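PDB 5UXD: macrolide 2'-phosphotransferase MphH, which binds the macrolide azithromycin and probably inactivates such antibiotics by transferring a phosphate from a nucleotide to their 2'-hydroxyl group. Local coordinates for residues V164-W178 with H286-E298. Residues are numbered along the deposited sequence; the frame is centred on the assembly and turned at random.
Sequences VGAEFEIAPALRERW and HREAAAAALNPPE
F168 and L294 make the heart of this contact: the CD1 methyl of L294 sits over one face of the phenyl ring, 4.0 Å from its centroid, in a CH-pi contact. The same methyl meets CG1 of V164 at 3.6 Å, while the other branch, CD2, reaches the edge of the W178 indole, 4.0 Å from CZ3. L294 is thus wedged among three buried side chains, and P271 of helix 270-281 also touches it. At the rim of the phenyl ring lie the carbonyl O of R287 and CB of A291. R287 leaves its helix with CG anti to the backbone N (chi1 179°) and bends at chi3, bringing its guanidinium nearly parallel to the F168 ring, 14° between planes, in an off-centre cation-pi contact. Its NH2 makes a salt bridge with E167 OE1 (2.7 Å); the hydrogen bond within it uses the anti lone pair and is bent, 130° at the hydrogen, and the carboxylate stands almost perpendicular to the guanidinium. Further along, A171 N donates a nearly straight bond to L294 O (2.9 Å). The connection between helices 150-167 and 172-183 thus packs along helix 284-294, the chain's last, and is hydrogen-bonded to its C-terminal end, in the helical C-lobe of a kinase-like phosphotransferase fold.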
loop_
_atom_site.group_PDB
_atom_site.type_symbol
_atom_site.label_atom_id
_atom_site.label_comp_id
_atom_site.label_asym_id
_atom_site.label_seq_id
_atom_site.Cartn_x
_atom_site.Cartn_y
_atom_site.Cartn_z
ATOM N N VAL A 164 -20.859 8.340 3.712
ATOM C CA VAL A 164 -21.222 7.417 2.636
ATOM C C VAL A 164 -22.710 7.115 2.695
ATOM O O VAL A 164 -23.406 7.162 1.679
ATOM C CB VAL A 164 -20.371 6.132 2.713
ATOM C CG1 VAL A 164 -20.864 5.078 1.696
ATOM C CG2 VAL A 164 -18.905 6.445 2.465
ATOM N N GLY A 165 -23.232 6.870 3.899
ATOM C CA GLY A 165 -24.658 6.619 4.051
ATOM C C GLY A 165 -25.537 7.762 3.580
ATOM O O GLY A 165 -26.688 7.545 3.194
ATOM N N ALA A 166 -25.015 8.990 3.599
ATOM C CA ALA A 166 -25.788 10.133 3.131
ATOM C C ALA A 166 -25.836 10.230 1.612
ATOM O O ALA A 166 -26.766 10.837 1.074
ATOM C CB ALA A 166 -25.218 11.432 3.704
ATOM N N GLU A 167 -24.859 9.657 0.911
ATOM C CA GLU A 167 -24.820 9.730 -0.540
ATOM C C GLU A 167 -25.193 8.431 -1.237
ATOM O O GLU A 167 -25.526 8.469 -2.425
ATOM C CB GLU A 167 -23.424 10.160 -1.009
ATOM C CG GLU A 167 -23.053 11.571 -0.605
ATOM C CD GLU A 167 -23.659 12.593 -1.536
ATOM O OE1 GLU A 167 -23.876 12.249 -2.721
ATOM O OE2 GLU A 167 -23.911 13.732 -1.093
ATOM N N PHE A 168 -25.163 7.298 -0.532
ATOM C CA PHE A 168 -25.415 5.989 -1.117
ATOM C C PHE A 168 -26.436 5.223 -0.290
ATOM O O PHE A 168 -26.492 5.359 0.933
ATOM C CB PHE A 168 -24.154 5.118 -1.173
ATOM C CG PHE A 168 -23.081 5.627 -2.082
ATOM C CD1 PHE A 168 -22.153 6.548 -1.624
ATOM C CD2 PHE A 168 -22.966 5.151 -3.379
ATOM C CE1 PHE A 168 -21.152 7.010 -2.439
ATOM C CE2 PHE A 168 -21.958 5.608 -4.205
ATOM C CZ PHE A 168 -21.050 6.538 -3.738
ATOM N N GLU A 169 -27.224 4.389 -0.967
ATOM C CA GLU A 169 -28.026 3.397 -0.266
ATOM C C GLU A 169 -27.115 2.285 0.240
ATOM O O GLU A 169 -26.296 1.748 -0.515
ATOM C CB GLU A 169 -29.098 2.827 -1.193
ATOM C CG GLU A 169 -30.401 2.462 -0.503
ATOM C CD GLU A 169 -31.117 3.667 0.063
ATOM O OE1 GLU A 169 -31.316 3.717 1.294
ATOM O OE2 GLU A 169 -31.478 4.567 -0.723
ATOM N N ILE A 170 -27.231 1.951 1.523
ATOM C CA ILE A 170 -26.434 0.881 2.118
ATOM C C ILE A 170 -27.382 -0.214 2.586
ATOM O O ILE A 170 -28.338 0.058 3.322
ATOM C CB ILE A 170 -25.560 1.381 3.282
ATOM C CG1 ILE A 170 -24.641 2.516 2.813
ATOM C CG2 ILE A 170 -24.746 0.215 3.877
ATOM C CD1 ILE A 170 -23.792 3.106 3.919
ATOM N N ALA A 171 -27.122 -1.442 2.151
ATOM C CA ALA A 171 -27.944 -2.570 2.564
ATOM C C ALA A 171 -27.966 -2.640 4.085
ATOM O O ALA A 171 -26.909 -2.506 4.715
ATOM C CB ALA A 171 -27.394 -3.873 1.982
ATOM N N PRO A 172 -29.135 -2.800 4.712
ATOM C CA PRO A 172 -29.160 -2.859 6.182
ATOM C C PRO A 172 -28.247 -3.922 6.771
ATOM O O PRO A 172 -27.678 -3.690 7.844
ATOM C CB PRO A 172 -30.637 -3.139 6.486
ATOM C CG PRO A 172 -31.350 -2.458 5.367
ATOM C CD PRO A 172 -30.496 -2.693 4.148
ATOM N N ALA A 173 -28.066 -5.065 6.103
ATOM C CA ALA A 173 -27.178 -6.097 6.638
ATOM C C ALA A 173 -25.740 -5.601 6.757
ATOM O O ALA A 173 -25.040 -5.945 7.714
ATOM C CB ALA A 173 -27.244 -7.351 5.770
ATOM N N LEU A 174 -25.278 -4.794 5.794
ATOM C CA LEU A 174 -23.938 -4.214 5.898
ATOM C C LEU A 174 -23.886 -3.075 6.904
ATOM O O LEU A 174 -22.918 -2.959 7.663
ATOM C CB LEU A 174 -23.463 -3.716 4.541
ATOM C CG LEU A 174 -23.191 -4.836 3.554
ATOM C CD1 LEU A 174 -22.890 -4.250 2.190
ATOM C CD2 LEU A 174 -22.040 -5.716 4.055
ATOM N N ARG A 175 -24.891 -2.201 6.904
ATOM C CA ARG A 175 -24.882 -1.105 7.866
ATOM C C ARG A 175 -24.881 -1.634 9.297
ATOM O O ARG A 175 -24.122 -1.151 10.147
ATOM C CB ARG A 175 -26.079 -0.183 7.631
ATOM C CG ARG A 175 -26.175 0.932 8.648
ATOM C CD ARG A 175 -27.465 1.732 8.499
ATOM N NE ARG A 175 -27.467 2.570 7.302
ATOM C CZ ARG A 175 -26.803 3.720 7.183
ATOM N NH1 ARG A 175 -26.059 4.176 8.183
ATOM N NH2 ARG A 175 -26.875 4.410 6.051
ATOM N N GLU A 176 -25.701 -2.645 9.577
ATOM C CA GLU A 176 -25.783 -3.160 10.940
ATOM C C GLU A 176 -24.481 -3.840 11.358
ATOM O O GLU A 176 -24.017 -3.655 12.486
ATOM C CB GLU A 176 -26.979 -4.102 11.060
ATOM C CG GLU A 176 -28.288 -3.360 10.865
ATOM C CD GLU A 176 -29.486 -4.269 10.650
ATOM O OE1 GLU A 176 -30.591 -3.727 10.439
ATOM O OE2 GLU A 176 -29.337 -5.510 10.701
ATOM N N ARG A 177 -23.875 -4.623 10.463
ATOM C CA ARG A 177 -22.558 -5.187 10.757
ATOM C C ARG A 177 -21.569 -4.097 11.139
ATOM O O ARG A 177 -20.855 -4.205 12.146
ATOM C CB ARG A 177 -22.015 -5.951 9.553
ATOM C CG ARG A 177 -20.797 -6.772 9.938
ATOM C CD ARG A 177 -20.196 -7.520 8.769
ATOM N NE ARG A 177 -18.956 -8.176 9.167
ATOM C CZ ARG A 177 -18.283 -9.036 8.407
ATOM N NH1 ARG A 177 -18.742 -9.344 7.198
ATOM N NH2 ARG A 177 -17.158 -9.592 8.840
ATOM N N TRP A 178 -21.494 -3.039 10.325
ATOM C CA TRP A 178 -20.462 -2.030 10.548
ATOM C C TRP A 178 -20.746 -1.204 11.795
ATOM O O TRP A 178 -19.808 -0.789 12.489
ATOM C CB TRP A 178 -20.335 -1.149 9.307
ATOM C CG TRP A 178 -19.896 -1.951 8.117
ATOM C CD1 TRP A 178 -19.154 -3.108 8.134
ATOM C CD2 TRP A 178 -20.160 -1.664 6.738
ATOM N NE1 TRP A 178 -18.958 -3.557 6.845
ATOM C CE2 TRP A 178 -19.562 -2.685 5.973
ATOM C CE3 TRP A 178 -20.862 -0.646 6.077
ATOM C CZ2 TRP A 178 -19.632 -2.711 4.578
ATOM C CZ3 TRP A 178 -20.928 -0.672 4.695
ATOM C CH2 TRP A 178 -20.331 -1.703 3.960
ATOM N N HIS A 286 -17.151 5.342 -10.930
ATOM C CA HIS A 286 -16.753 4.958 -9.581
ATOM C C HIS A 286 -17.950 4.936 -8.637
ATOM O O HIS A 286 -18.035 4.074 -7.752
ATOM C CB HIS A 286 -15.675 5.909 -9.054
ATOM C CG HIS A 286 -14.464 5.987 -9.927
ATOM N ND1 HIS A 286 -13.575 7.039 -9.875
ATOM C CD2 HIS A 286 -13.998 5.146 -10.881
ATOM C CE1 HIS A 286 -12.613 6.844 -10.761
ATOM N NE2 HIS A 286 -12.847 5.701 -11.385
ATOM N N ARG A 287 -18.876 5.886 -8.797
ATOM C CA ARG A 287 -20.087 5.882 -7.979
ATOM C C ARG A 287 -20.911 4.622 -8.226
ATOM O O ARG A 287 -21.452 4.026 -7.284
ATOM C CB ARG A 287 -20.917 7.135 -8.274
ATOM C CG ARG A 287 -22.212 7.220 -7.488
ATOM C CD ARG A 287 -22.955 8.524 -7.753
ATOM N NE ARG A 287 -23.535 9.056 -6.523
ATOM C CZ ARG A 287 -22.976 10.013 -5.785
ATOM N NH1 ARG A 287 -21.822 10.554 -6.158
ATOM N NH2 ARG A 287 -23.570 10.433 -4.673
ATOM N N GLU A 288 -21.000 4.186 -9.487
ATOM C CA GLU A 288 -21.766 2.983 -9.791
ATOM C C GLU A 288 -21.132 1.746 -9.165
ATOM O O GLU A 288 -21.838 0.869 -8.651
ATOM C CB GLU A 288 -21.897 2.803 -11.304
ATOM C CG GLU A 288 -23.053 3.583 -11.892
ATOM C CD GLU A 288 -24.330 3.354 -11.114
ATOM O OE1 GLU A 288 -24.735 2.182 -10.973
ATOM O OE2 GLU A 288 -24.918 4.341 -10.629
ATOM N N ALA A 289 -19.802 1.647 -9.210
ATOM C CA ALA A 289 -19.138 0.489 -8.626
ATOM C C ALA A 289 -19.256 0.491 -7.104
ATOM O O ALA A 289 -19.500 -0.559 -6.494
ATOM C CB ALA A 289 -17.670 0.451 -9.052
ATOM N N ALA A 290 -19.095 1.658 -6.475
ATOM C CA ALA A 290 -19.267 1.743 -5.026
ATOM C C ALA A 290 -20.698 1.416 -4.621
ATOM O O ALA A 290 -20.926 0.721 -3.623
ATOM C CB ALA A 290 -18.875 3.135 -4.526
ATOM N N ALA A 291 -21.675 1.892 -5.395
ATOM C CA ALA A 291 -23.075 1.624 -5.070
ATOM C C ALA A 291 -23.391 0.132 -5.123
ATOM O O ALA A 291 -24.157 -0.376 -4.296
ATOM C CB ALA A 291 -23.989 2.401 -6.017
ATOM N N ALA A 292 -22.813 -0.592 -6.089
ATOM C CA ALA A 292 -23.064 -2.029 -6.158
ATOM C C ALA A 292 -22.463 -2.770 -4.969
ATOM O O ALA A 292 -23.031 -3.773 -4.520
ATOM C CB ALA A 292 -22.516 -2.602 -7.462
ATOM N N ALA A 293 -21.323 -2.305 -4.454
ATOM C CA ALA A 293 -20.704 -2.931 -3.285
ATOM C C ALA A 293 -21.445 -2.603 -1.994
ATOM O O ALA A 293 -21.498 -3.440 -1.087
ATOM C CB ALA A 293 -19.243 -2.496 -3.157
ATOM N N LEU A 294 -22.033 -1.406 -1.903
ATOM C CA LEU A 294 -22.744 -0.978 -0.703
ATOM C C LEU A 294 -24.163 -1.526 -0.622
ATOM O O LEU A 294 -24.732 -1.576 0.472
ATOM C CB LEU A 294 -22.773 0.555 -0.644
ATOM C CG LEU A 294 -21.408 1.207 -0.388
ATOM C CD1 LEU A 294 -21.368 2.639 -0.909
ATOM C CD2 LEU A 294 -21.025 1.137 1.110
ATOM N N ASN A 295 -24.752 -1.935 -1.744
ATOM C CA ASN A 295 -26.134 -2.414 -1.779
ATOM C C ASN A 295 -26.248 -3.573 -2.763
ATOM O O ASN A 295 -26.876 -3.459 -3.824
ATOM C CB ASN A 295 -27.087 -1.277 -2.144
ATOM C CG ASN A 295 -28.527 -1.699 -2.103
ATOM O OD1 ASN A 295 -28.928 -2.488 -1.250
ATOM N ND2 ASN A 295 -29.318 -1.190 -3.043
ATOM N N PRO A 296 -25.661 -4.728 -2.433
ATOM C CA PRO A 296 -25.617 -5.823 -3.402
ATOM C C PRO A 296 -27.007 -6.329 -3.719
ATOM O O PRO A 296 -27.935 -6.212 -2.897
ATOM C CB PRO A 296 -24.779 -6.897 -2.678
ATOM C CG PRO A 296 -24.063 -6.170 -1.572
ATOM C CD PRO A 296 -25.004 -5.079 -1.162
ATOM N N PRO A 297 -27.208 -6.904 -4.900
ATOM C CA PRO A 297 -28.512 -7.484 -5.228
ATOM C C PRO A 297 -28.799 -8.726 -4.397
ATOM O O PRO A 297 -27.921 -9.335 -3.781
ATOM C CB PRO A 297 -28.389 -7.812 -6.717
ATOM C CG PRO A 297 -26.925 -7.977 -6.946
ATOM C CD PRO A 297 -26.254 -6.996 -6.022
ATOM N N GLU A 298 -30.074 -9.094 -4.398
ATOM C CA GLU A 298 -30.590 -10.236 -3.656
ATOM C C GLU A 298 -30.224 -11.559 -4.331
ATOM O O GLU A 298 -29.945 -11.623 -5.533
ATOM C CB GLU A 298 -32.113 -10.130 -3.533
ATOM C CG GLU A 298 -32.822 -11.378 -2.952
ATOM C CD GLU A 298 -34.324 -11.396 -3.186
ATOM O OE1 GLU A 298 -34.881 -10.317 -3.438
ATOM O OE2 GLU A 298 -34.951 -12.488 -3.076
HETATM O O HOH W 1 -25.274 7.932 -5.205
HETATM O O HOH W 2 -25.718 1.690 -3.155
#